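Local atomic coordinates of NADH dehydrogenase, putative (PDB entry 5JWC), a protein that probably oxidises NADH and passes the electrons through a bound FAD to ubiquinone, as a type II NADH dehydrogenase of the malaria parasite. Residues E29-L34 against F41-N46; N99-E104 against V125-D130; L103-V108 against K113-I118. All blocks are in the same frame, centred on the assembly; numbering follows the deposited sequence.

Interaction 1. Residues E29-L34 against F41-N46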
loop_
_atom_site.group_PDB
_atom_site.type_symbol
_atom_site.label_atom_id
_atom_site.label_comp_id
_atom_site.label_asym_id
_atom_site.label_seq_id
_atom_site.Cartn_x
_atom_site.Cartn_y
_atom_site.Cartn_z
ATOM N N GLU A 29 -34.252 19.772 2.098
ATOM C CA GLU A 29 -33.665 20.080 0.804
ATOM C C GLU A 29 -32.388 19.282 0.572
ATOM O O GLU A 29 -31.571 19.094 1.477
ATOM C CB GLU A 29 -33.402 21.580 0.659
ATOM C CG GLU A 29 -34.646 22.357 0.215
ATOM C CD GLU A 29 -34.444 23.854 0.256
ATOM O OE1 GLU A 29 -33.637 24.338 1.083
ATOM O OE2 GLU A 29 -35.064 24.546 -0.571
ATOM N N LYS A 30 -32.256 18.805 -0.657
ATOM C CA LYS A 30 -31.165 17.936 -1.038
ATOM C C LYS A 30 -29.985 18.715 -1.644
ATOM O O LYS A 30 -30.143 19.421 -2.651
ATOM C CB LYS A 30 -31.647 16.896 -2.049
ATOM C CG LYS A 30 -31.048 15.530 -1.834
ATOM C CD LYS A 30 -31.771 14.444 -2.643
ATOM C CE LYS A 30 -30.734 13.453 -3.209
ATOM N NZ LYS A 30 -31.275 12.492 -4.222
ATOM N N ILE A 31 -28.813 18.575 -1.031
ATOM C CA ILE A 31 -27.577 19.074 -1.622
ATOM C C ILE A 31 -26.740 17.896 -2.111
ATOM O O ILE A 31 -26.388 17.011 -1.327
ATOM C CB ILE A 31 -26.727 19.889 -0.624
ATOM C CG1 ILE A 31 -27.513 21.048 -0.018
ATOM C CG2 ILE A 31 -25.467 20.390 -1.309
ATOM C CD1 ILE A 31 -26.787 21.731 1.137
ATOM N N ILE A 32 -26.433 17.877 -3.400
ATOM C CA ILE A 32 -25.472 16.925 -3.925
ATOM C C ILE A 32 -24.123 17.623 -4.103
ATOM O O ILE A 32 -24.043 18.675 -4.734
ATOM C CB ILE A 32 -25.916 16.319 -5.271
ATOM C CG1 ILE A 32 -27.162 15.427 -5.093
ATOM C CG2 ILE A 32 -24.783 15.525 -5.888
ATOM C CD1 ILE A 32 -27.507 14.649 -6.335
ATOM N N ILE A 33 -23.079 17.046 -3.521
ATOM C CA ILE A 33 -21.709 17.521 -3.717
ATOM C C ILE A 33 -20.999 16.608 -4.708
ATOM O O ILE A 33 -20.941 15.387 -4.499
ATOM C CB ILE A 33 -20.931 17.515 -2.402
ATOM C CG1 ILE A 33 -21.672 18.294 -1.334
ATOM C CG2 ILE A 33 -19.496 18.060 -2.598
ATOM C CD1 ILE A 33 -21.189 17.921 0.056
ATOM N N LEU A 34 -20.463 17.175 -5.782
ATOM C CA LEU A 34 -19.699 16.370 -6.717
ATOM C C LEU A 34 -18.222 16.558 -6.421
ATOM O O LEU A 34 -17.704 17.662 -6.564
ATOM C CB LEU A 34 -19.981 16.753 -8.160
ATOM C CG LEU A 34 -21.433 16.675 -8.617
ATOM C CD1 LEU A 34 -21.494 16.991 -10.125
ATOM C CD2 LEU A 34 -22.013 15.291 -8.301
ATOM N N PHE A 41 -14.813 17.828 -0.069
ATOM C CA PHE A 41 -14.626 17.311 1.286
ATOM C C PHE A 41 -14.729 18.413 2.335
ATOM O O PHE A 41 -15.374 18.226 3.379
ATOM C CB PHE A 41 -13.266 16.577 1.401
ATOM C CG PHE A 41 -13.033 15.887 2.734
ATOM C CD1 PHE A 41 -13.934 14.971 3.230
ATOM C CD2 PHE A 41 -11.904 16.166 3.484
ATOM C CE1 PHE A 41 -13.709 14.331 4.464
ATOM C CE2 PHE A 41 -11.663 15.528 4.714
ATOM C CZ PHE A 41 -12.575 14.605 5.196
ATOM N N ASN A 42 -14.106 19.566 2.108
ATOM C CA ASN A 42 -14.233 20.592 3.140
ATOM C C ASN A 42 -15.656 21.157 3.205
ATOM O O ASN A 42 -16.097 21.589 4.255
ATOM C CB ASN A 42 -13.206 21.708 2.951
ATOM C CG ASN A 42 -11.824 21.274 3.389
ATOM O OD1 ASN A 42 -11.531 21.229 4.569
ATOM N ND2 ASN A 42 -10.997 20.897 2.438
ATOM N N PHE A 43 -16.383 21.123 2.104
ATOM C CA PHE A 43 -17.789 21.523 2.164
ATOM C C PHE A 43 -18.543 20.547 3.085
ATOM O O PHE A 43 -19.329 20.954 3.956
ATOM C CB PHE A 43 -18.396 21.535 0.763
ATOM C CG PHE A 43 -19.805 22.101 0.709
ATOM C CD1 PHE A 43 -20.022 23.421 0.328
ATOM C CD2 PHE A 43 -20.902 21.304 1.015
ATOM C CE1 PHE A 43 -21.331 23.954 0.250
ATOM C CE2 PHE A 43 -22.207 21.816 0.957
ATOM C CZ PHE A 43 -22.418 23.146 0.571
ATOM N N LEU A 44 -18.299 19.255 2.870
ATOM C CA LEU A 44 -18.889 18.199 3.683
ATOM C C LEU A 44 -18.542 18.373 5.163
ATOM O O LEU A 44 -19.392 18.184 6.031
ATOM C CB LEU A 44 -18.414 16.816 3.189
ATOM C CG LEU A 44 -19.048 15.580 3.842
ATOM C CD1 LEU A 44 -20.444 15.337 3.239
ATOM C CD2 LEU A 44 -18.155 14.321 3.709
ATOM N N LEU A 45 -17.295 18.719 5.458
ATOM C CA LEU A 45 -16.883 18.862 6.838
ATOM C C LEU A 45 -17.673 19.947 7.560
ATOM O O LEU A 45 -17.802 19.887 8.770
ATOM C CB LEU A 45 -15.383 19.164 6.968
ATOM C CG LEU A 45 -14.439 17.994 6.656
ATOM C CD1 LEU A 45 -12.962 18.405 6.827
ATOM C CD2 LEU A 45 -14.783 16.681 7.374
ATOM N N ASN A 46 -18.187 20.938 6.833
ATOM C CA ASN A 46 -18.814 22.098 7.486
ATOM C C ASN A 46 -20.330 22.260 7.294
ATOM O O ASN A 46 -20.960 23.020 8.027
ATOM C CB ASN A 46 -18.115 23.387 7.023
ATOM C CG ASN A 46 -18.522 24.604 7.840
ATOM O OD1 ASN A 46 -18.385 24.620 9.067
ATOM N ND2 ASN A 46 -18.995 25.648 7.152
#
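In I33 the CG1 branch is anti to the carbonyl carbon (chi1 -54°) and CD1 extends it further, while in F43 the ring carbon CG is anti to the backbone N (chi1 -173°); the first reaches from the strand and the second from the helix until they meet. CD1 of I33 lies 3.5 Å from CD2 of F43, with CG1 of I33 following at 3.9 Å from the same ring atom. The methyl approaches the ring obliquely. On its other flank I33 CD1 meets CD1 of L44 at 4.2 Å, so one methyl serves two helix residues in adjacent positions. I31, two residues earlier on the same strand face, adds a lighter touch, its CG2 standing 4.2 Å from F43 CE2. No hydrogen bond links the segments, and all four touching residues are buried in a wholly apolar seam. Beyond it, F43 also rests on L434 of helix 424-440, and I33 on V54 and L56 of the next strand. The axes of 30-34 and 41-46 approach to 9.3 Å, at 148° between their N-to-C directions, the packing of the first beta-alpha-beta unit of a Rossmann-type dinucleotide-binding fold, whose glycine-rich turn between strand and helix binds FAD.

Interaction 2. Residues N99-E104 against V125-D130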
loop_
_atom_site.group_PDB
_atom_site.type_symbol
_atom_site.label_atom_id
_atom_site.label_comp_id
_atom_site.label_asym_id
_atom_site.label_seq_id
_atom_site.Cartn_x
_atom_site.Cartn_y
_atom_site.Cartn_z
ATOM N N ASN A 99 -24.548 11.363 3.448
ATOM C CA ASN A 99 -24.433 10.150 2.661
ATOM C C ASN A 99 -23.310 10.260 1.642
ATOM O O ASN A 99 -22.923 11.364 1.249
ATOM C CB ASN A 99 -25.753 9.891 1.939
ATOM C CG ASN A 99 -26.920 9.817 2.904
ATOM O OD1 ASN A 99 -27.188 8.770 3.488
ATOM N ND2 ASN A 99 -27.593 10.954 3.110
ATOM N N TYR A 100 -22.803 9.120 1.202
ATOM C CA TYR A 100 -21.792 9.105 0.162
ATOM C C TYR A 100 -22.088 7.986 -0.830
ATOM O O TYR A 100 -22.441 6.887 -0.433
ATOM C CB TYR A 100 -20.376 8.930 0.747
ATOM C CG TYR A 100 -19.378 8.542 -0.337
ATOM C CD1 TYR A 100 -18.940 9.467 -1.285
ATOM C CD2 TYR A 100 -18.938 7.231 -0.458
ATOM C CE1 TYR A 100 -18.057 9.103 -2.302
ATOM C CE2 TYR A 100 -18.072 6.859 -1.455
ATOM C CZ TYR A 100 -17.632 7.789 -2.380
ATOM O OH TYR A 100 -16.759 7.379 -3.372
ATOM N N LEU A 101 -21.904 8.261 -2.115
ATOM C CA LEU A 101 -22.114 7.266 -3.158
ATOM C C LEU A 101 -20.896 7.229 -4.069
ATOM O O LEU A 101 -20.433 8.277 -4.523
ATOM C CB LEU A 101 -23.373 7.587 -3.985
ATOM C CG LEU A 101 -24.713 7.426 -3.283
ATOM C CD1 LEU A 101 -25.845 7.846 -4.216
ATOM C CD2 LEU A 101 -24.894 5.969 -2.802
ATOM N N GLN A 102 -20.364 6.038 -4.335
ATOM C CA GLN A 102 -19.206 5.946 -5.208
ATOM C C GLN A 102 -19.634 5.906 -6.661
ATOM O O GLN A 102 -19.810 4.839 -7.249
ATOM C CB GLN A 102 -18.353 4.732 -4.877
ATOM C CG GLN A 102 -17.039 4.742 -5.635
ATOM C CD GLN A 102 -16.048 3.743 -5.085
ATOM O OE1 GLN A 102 -14.895 4.086 -4.808
ATOM N NE2 GLN A 102 -16.483 2.505 -4.926
ATOM N N LEU A 103 -19.791 7.088 -7.237
ATOM C CA LEU A 103 -20.254 7.215 -8.600
ATOM C C LEU A 103 -19.472 8.320 -9.287
ATOM O O LEU A 103 -18.989 9.242 -8.623
ATOM C CB LEU A 103 -21.744 7.543 -8.624
ATOM C CG LEU A 103 -22.728 6.541 -8.028
ATOM C CD1 LEU A 103 -24.086 7.202 -7.882
ATOM C CD2 LEU A 103 -22.806 5.307 -8.922
ATOM N N GLU A 104 -19.370 8.228 -10.608
ATOM C CA GLU A 104 -18.832 9.290 -11.438
ATOM C C GLU A 104 -19.989 10.028 -12.128
ATOM O O GLU A 104 -20.809 9.397 -12.804
ATOM C CB GLU A 104 -17.870 8.706 -12.472
ATOM C CG GLU A 104 -17.403 9.704 -13.505
ATOM C CD GLU A 104 -16.701 9.052 -14.686
ATOM O OE1 GLU A 104 -16.044 8.001 -14.507
ATOM O OE2 GLU A 104 -16.817 9.599 -15.807
ATOM N N VAL A 125 -26.996 5.766 -13.137
ATOM C CA VAL A 125 -27.744 6.134 -11.948
ATOM C C VAL A 125 -28.258 7.559 -12.121
ATOM O O VAL A 125 -27.506 8.457 -12.528
ATOM C CB VAL A 125 -26.878 6.042 -10.677
ATOM C CG1 VAL A 125 -27.726 6.266 -9.433
ATOM C CG2 VAL A 125 -26.154 4.692 -10.620
ATOM N N LYS A 126 -29.535 7.764 -11.816
ATOM C CA LYS A 126 -30.142 9.076 -11.954
ATOM C C LYS A 126 -30.479 9.622 -10.579
ATOM O O LYS A 126 -31.057 8.922 -9.754
ATOM C CB LYS A 126 -31.387 8.991 -12.847
ATOM C CG LYS A 126 -32.195 10.274 -12.969
ATOM C CD LYS A 126 -33.171 10.175 -14.147
ATOM C CE LYS A 126 -34.142 11.356 -14.204
ATOM N NZ LYS A 126 -34.942 11.340 -15.470
ATOM N N LEU A 127 -30.092 10.867 -10.316
ATOM C CA LEU A 127 -30.244 11.429 -8.978
ATOM C C LEU A 127 -30.758 12.858 -9.035
ATOM O O LEU A 127 -30.248 13.671 -9.791
ATOM C CB LEU A 127 -28.912 11.378 -8.218
ATOM C CG LEU A 127 -28.356 9.975 -7.945
ATOM C CD1 LEU A 127 -26.927 10.024 -7.432
ATOM C CD2 LEU A 127 -29.257 9.243 -6.955
ATOM N N PHE A 128 -31.765 13.158 -8.225
ATOM C CA PHE A 128 -32.342 14.482 -8.177
ATOM C C PHE A 128 -31.709 15.313 -7.072
ATOM O O PHE A 128 -31.256 14.768 -6.072
ATOM C CB PHE A 128 -33.853 14.394 -7.957
ATOM C CG PHE A 128 -34.612 13.937 -9.169
ATOM C CD1 PHE A 128 -35.020 14.846 -10.131
ATOM C CD2 PHE A 128 -34.927 12.600 -9.343
ATOM C CE1 PHE A 128 -35.717 14.429 -11.249
ATOM C CE2 PHE A 128 -35.628 12.175 -10.459
ATOM C CZ PHE A 128 -36.018 13.091 -11.414
ATOM N N TYR A 129 -31.707 16.632 -7.243
ATOM C CA TYR A 129 -31.142 17.531 -6.238
ATOM C C TYR A 129 -31.956 18.808 -6.101
ATOM O O TYR A 129 -32.627 19.219 -7.034
ATOM C CB TYR A 129 -29.685 17.890 -6.589
ATOM C CG TYR A 129 -29.545 18.673 -7.882
ATOM C CD1 TYR A 129 -29.711 20.052 -7.908
ATOM C CD2 TYR A 129 -29.229 18.031 -9.067
ATOM C CE1 TYR A 129 -29.589 20.764 -9.087
ATOM C CE2 TYR A 129 -29.096 18.731 -10.247
ATOM C CZ TYR A 129 -29.280 20.095 -10.252
ATOM O OH TYR A 129 -29.149 20.783 -11.431
ATOM N N ASP A 130 -31.859 19.450 -4.942
ATOM C CA ASP A 130 -32.324 20.823 -4.774
ATOM C C ASP A 130 -31.181 21.831 -5.008
ATOM O O ASP A 130 -31.386 22.912 -5.563
ATOM C CB ASP A 130 -32.922 20.996 -3.385
ATOM C CG ASP A 130 -34.169 20.148 -3.196
ATOM O OD1 ASP A 130 -35.053 20.223 -4.071
ATOM O OD2 ASP A 130 -34.236 19.380 -2.216
#
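L103 and V125 make the closest contact here, CD2 of the leucine lying 3.8 Å from CG2 of the valine. Their side chains meet at about a right angle, and the two branches of L103 divide the work: CD2 takes the valine methyl, whereas CD1 reaches 4.1 Å from V125 CG1 and, tip to tip, 4.0 Å from CD1 of L127. L127 is thus met by two leucines, since its CD1 is also 4.0 Å from CD1 of L101, again end against end. L101, L103 and L127 all hold CG anti to the carbonyl carbon, which sends their methyls across the gap between the segments. L103 and V125 are buried, and this end is the tighter one. At the L101 end a single methyl pair makes the contact, and both L101 and L127 remain partly exposed; K126, on the reverse side of its strand, projects toward solvent. The second subunit touches both ends, T176 of that chain on L101 and N179 of that chain on V125. Strand 114-118 lies between the two strands in the antiparallel part of the FAD-binding domain's sheet, pairing with both, so the side chains meet over one face of it. No hydrogen bond joins the segments, so their direct association rests on branched aliphatic groups, consistent with cohesion by dispersion and exclusion of water.

Interaction 3. Residues L103-V108 against K113-I118. With FAD (flavin-adenine dinucleotide), chain C.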
loop_
_atom_site.group_PDB
_atom_site.type_symbol
_atom_site.label_atom_id
_atom_site.label_comp_id
_atom_site.label_asym_id
_atom_site.label_seq_id
_atom_site.Cartn_x
_atom_site.Cartn_y
_atom_site.Cartn_z
ATOM N N LEU A 103 -19.791 7.088 -7.237
ATOM C CA LEU A 103 -20.254 7.215 -8.600
ATOM C C LEU A 103 -19.472 8.320 -9.287
ATOM O O LEU A 103 -18.989 9.242 -8.623
ATOM C CB LEU A 103 -21.744 7.543 -8.624
ATOM C CG LEU A 103 -22.728 6.541 -8.028
ATOM C CD1 LEU A 103 -24.086 7.202 -7.882
ATOM C CD2 LEU A 103 -22.806 5.307 -8.922
ATOM N N GLU A 104 -19.370 8.228 -10.608
ATOM C CA GLU A 104 -18.832 9.290 -11.438
ATOM C C GLU A 104 -19.989 10.028 -12.128
ATOM O O GLU A 104 -20.809 9.397 -12.804
ATOM C CB GLU A 104 -17.870 8.706 -12.472
ATOM C CG GLU A 104 -17.403 9.704 -13.505
ATOM C CD GLU A 104 -16.701 9.052 -14.686
ATOM O OE1 GLU A 104 -16.044 8.001 -14.507
ATOM O OE2 GLU A 104 -16.817 9.599 -15.807
ATOM N N CYS A 105 -20.075 11.345 -11.961
ATOM C CA CYS A 105 -21.101 12.121 -12.662
ATOM C C CYS A 105 -20.732 12.333 -14.137
ATOM O O CYS A 105 -19.584 12.657 -14.459
ATOM C CB CYS A 105 -21.336 13.467 -11.981
ATOM S SG CYS A 105 -22.696 14.430 -12.723
ATOM N N THR A 106 -21.697 12.115 -15.034
ATOM C CA THR A 106 -21.430 12.192 -16.470
ATOM C C THR A 106 -22.190 13.352 -17.122
ATOM O O THR A 106 -21.755 13.892 -18.131
ATOM C CB THR A 106 -21.813 10.880 -17.211
ATOM O OG1 THR A 106 -23.229 10.665 -17.127
ATOM C CG2 THR A 106 -21.096 9.692 -16.621
ATOM N N ASP A 107 -23.329 13.722 -16.547
ATOM C CA ASP A 107 -24.166 14.778 -17.107
ATOM C C ASP A 107 -24.928 15.518 -16.043
ATOM O O ASP A 107 -25.358 14.933 -15.043
ATOM C CB ASP A 107 -25.176 14.221 -18.120
ATOM C CG ASP A 107 -24.525 13.773 -19.400
ATOM O OD1 ASP A 107 -24.271 14.639 -20.263
ATOM O OD2 ASP A 107 -24.267 12.558 -19.542
ATOM N N VAL A 108 -25.108 16.812 -16.266
ATOM C CA VAL A 108 -25.990 17.600 -15.431
ATOM C C VAL A 108 -27.168 18.093 -16.278
ATOM O O VAL A 108 -26.982 18.490 -17.421
ATOM C CB VAL A 108 -25.249 18.792 -14.800
ATOM C CG1 VAL A 108 -26.175 19.543 -13.862
ATOM C CG2 VAL A 108 -23.986 18.299 -14.055
ATOM N N LYS A 113 -33.248 19.566 -12.799
ATOM C CA LYS A 113 -32.644 19.439 -11.463
ATOM C C LYS A 113 -32.288 18.005 -11.067
ATOM O O LYS A 113 -32.572 17.564 -9.958
ATOM C CB LYS A 113 -33.587 20.060 -10.433
ATOM C CG LYS A 113 -33.839 21.542 -10.740
ATOM C CD LYS A 113 -34.730 22.254 -9.733
ATOM C CE LYS A 113 -34.574 21.758 -8.330
ATOM N NZ LYS A 113 -35.636 22.373 -7.472
ATOM N N TYR A 114 -31.671 17.284 -11.991
ATOM C CA TYR A 114 -31.083 15.990 -11.687
ATOM C C TYR A 114 -29.762 15.805 -12.421
ATOM O O TYR A 114 -29.428 16.567 -13.337
ATOM C CB TYR A 114 -32.055 14.842 -12.034
ATOM C CG TYR A 114 -32.227 14.580 -13.510
ATOM C CD1 TYR A 114 -33.261 15.177 -14.230
ATOM C CD2 TYR A 114 -31.377 13.716 -14.183
ATOM C CE1 TYR A 114 -33.419 14.931 -15.595
ATOM C CE2 TYR A 114 -31.525 13.465 -15.538
ATOM C CZ TYR A 114 -32.548 14.071 -16.237
ATOM O OH TYR A 114 -32.677 13.814 -17.587
ATOM N N ILE A 115 -29.013 14.782 -12.018
ATOM C CA ILE A 115 -27.767 14.421 -12.681
ATOM C C ILE A 115 -27.802 12.958 -13.109
ATOM O O ILE A 115 -28.496 12.150 -12.502
ATOM C CB ILE A 115 -26.526 14.625 -11.765
ATOM C CG1 ILE A 115 -26.661 13.789 -10.485
ATOM C CG2 ILE A 115 -26.317 16.104 -11.436
ATOM C CD1 ILE A 115 -25.422 13.807 -9.584
ATOM N N ASN A 116 -27.050 12.631 -14.151
ATOM C CA ASN A 116 -26.741 11.248 -14.483
ATOM C C ASN A 116 -25.335 10.861 -14.039
ATOM O O ASN A 116 -24.367 11.580 -14.318
ATOM C CB ASN A 116 -26.862 11.002 -15.984
ATOM C CG ASN A 116 -28.298 10.870 -16.441
ATOM O OD1 ASN A 116 -29.200 10.638 -15.635
ATOM N ND2 ASN A 116 -28.516 11.009 -17.742
ATOM N N CYS A 117 -25.227 9.718 -13.366
ATOM C CA CYS A 117 -23.935 9.172 -12.951
ATOM C C CYS A 117 -23.744 7.756 -13.482
ATOM O O CYS A 117 -24.701 7.116 -13.912
ATOM C CB CYS A 117 -23.822 9.156 -11.427
ATOM S SG CYS A 117 -24.091 10.756 -10.638
ATOM N N ILE A 118 -22.514 7.257 -13.435
ATOM C CA ILE A 118 -22.266 5.837 -13.658
ATOM C C ILE A 118 -21.468 5.242 -12.503
ATOM O O ILE A 118 -20.713 5.956 -11.832
ATOM C CB ILE A 118 -21.486 5.565 -14.959
ATOM C CG1 ILE A 118 -20.201 6.397 -14.995
ATOM C CG2 ILE A 118 -22.349 5.847 -16.154
ATOM C CD1 ILE A 118 -19.274 6.037 -16.124
HETATM P PA FAD C . -9.597 18.012 -6.199
HETATM O O1A FAD C . -8.642 17.416 -7.191
HETATM O O2A FAD C . -9.017 18.214 -4.844
HETATM O O5B FAD C . -10.933 17.119 -6.102
HETATM C C5B FAD C . -11.703 16.805 -7.240
HETATM C C4B FAD C . -12.601 15.646 -6.841
HETATM O O4B FAD C . -13.581 15.450 -7.841
HETATM C C3B FAD C . -11.811 14.339 -6.719
HETATM O O3B FAD C . -12.296 13.625 -5.603
HETATM C C2B FAD C . -12.203 13.576 -7.965
HETATM O O2B FAD C . -12.158 12.187 -7.737
HETATM C C1B FAD C . -13.635 14.071 -8.132
HETATM N N9A FAD C . -14.194 13.929 -9.479
HETATM C C8A FAD C . -13.547 14.055 -10.685
HETATM N N7A FAD C . -14.464 13.860 -11.665
HETATM C C5A FAD C . -15.669 13.619 -11.103
HETATM C C6A FAD C . -16.916 13.361 -11.652
HETATM N N6A FAD C . -17.090 13.397 -12.972
HETATM N N1A FAD C . -17.986 13.162 -10.809
HETATM C C2A FAD C . -17.813 13.215 -9.438
HETATM N N3A FAD C . -16.565 13.470 -8.900
HETATM C C4A FAD C . -15.513 13.660 -9.726
HETATM N N1 FAD C . -2.497 23.651 -3.440
HETATM C C2 FAD C . -2.080 24.476 -2.431
HETATM O O2 FAD C . -2.786 25.421 -2.096
HETATM N N3 FAD C . -0.882 24.247 -1.775
HETATM C C4 FAD C . -0.081 23.187 -2.108
HETATM O O4 FAD C . 0.979 23.004 -1.494
HETATM C C4X FAD C . -0.499 22.334 -3.122
HETATM N N5 FAD C . 0.271 21.254 -3.494
HETATM C C5X FAD C . -0.171 20.415 -4.511
HETATM C C6 FAD C . 0.588 19.317 -4.872
HETATM C C7 FAD C . 0.173 18.462 -5.887
HETATM C C7M FAD C . 1.043 17.282 -6.253
HETATM C C8 FAD C . -1.029 18.699 -6.540
HETATM C C8M FAD C . -1.496 17.791 -7.639
HETATM C C9 FAD C . -1.800 19.805 -6.175
HETATM C C9A FAD C . -1.378 20.659 -5.159
HETATM N N10 FAD C . -2.140 21.753 -4.786
HETATM C C10 FAD C . -1.710 22.574 -3.778
HETATM C "C1'" FAD C . -3.420 22.087 -5.494
HETATM C "C2'" FAD C . -4.665 21.449 -4.934
HETATM O "O2'" FAD C . -4.493 20.060 -4.913
HETATM C "C3'" FAD C . -5.800 21.759 -5.895
HETATM O "O3'" FAD C . -5.901 23.146 -6.123
HETATM C "C4'" FAD C . -7.067 21.219 -5.253
HETATM O "O4'" FAD C . -7.000 19.822 -5.374
HETATM C "C5'" FAD C . -8.335 21.747 -5.906
HETATM O "O5'" FAD C . -9.427 21.234 -5.172
HETATM P P FAD C . -10.715 20.664 -5.955
HETATM O O1P FAD C . -11.771 20.275 -4.946
HETATM O O2P FAD C . -11.130 21.725 -6.935
HETATM O O3P FAD C . -10.156 19.400 -6.803
#
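T106 and I118 meet through their aliphatic branches across an antiparallel hairpin, their side chains at about a right angle. From its CB, 3.9 Å from N116 O, T106 divides in two. OG1 lies between the backbone N and the carbonyl carbon (chi1 64°) and stands 3.2 Å from N116 O, with D107 OD2 equally near as an alternative acceptor, so the target of its one proton is not settled. CG2, anti to the carbonyl carbon, ends 3.8 Å from CG1 of I118, with the I118 methyls CG2 and CD1 also close by. The same N116 O receives T106 N in its carbonyl plane at 2.8 Å, nearly straight at 174°, and also D107 N, which sits tilted out of that plane. T106 and D107 both face N116, a classic beta bulge with this shared carbonyl as its signature, and the register shifts by one residue; N116 N returns a bond to D107 O. Before the bulge, E104 and I118 are linked by a reciprocal pair of backbone bonds.

C105, at a non-hydrogen-bonded position facing C117, turns its own peptide groups outward to the adenine of FAD: its N donates to N1A at 3.0 Å, and its O accepts from N6A at 3.0 Å. These two bonds read the adenine's Watson-Crick edge, and E104 CG packs 3.7 Å from N6A. C105 SG meanwhile rests 4.0 Å from CB of I115.

Around the hairpin, strand 124-128 continues the sheet beyond 114-118. C105 and I115 pack on L34 of strand 30-34, and helix 303-309 touches C105 with L304 and V108 with F308, while its K307 meets D107.

How the interactions relate
From the N terminus, interaction 1 closes first, folding helix 38-46 back on strand 30-34 over the short glycine-rich turn. Both later contacts open from strand 99-109 after interaction 1 has closed. Interaction 3 closes the tight hairpin to 114-118; interaction 2 spans a longer excursion to 125-130, so the hairpin turn nests inside its loop, and L103 and E104 belong to both. Backbone bonds from I115 and C117 to L127 and V125 join the two. Interaction 1 meets them through K30, whose N bonds D130, and through I32 and L34, which touch I115. Together they tie the core strand and its helix to the three-stranded antiparallel part of the FAD-binding fold.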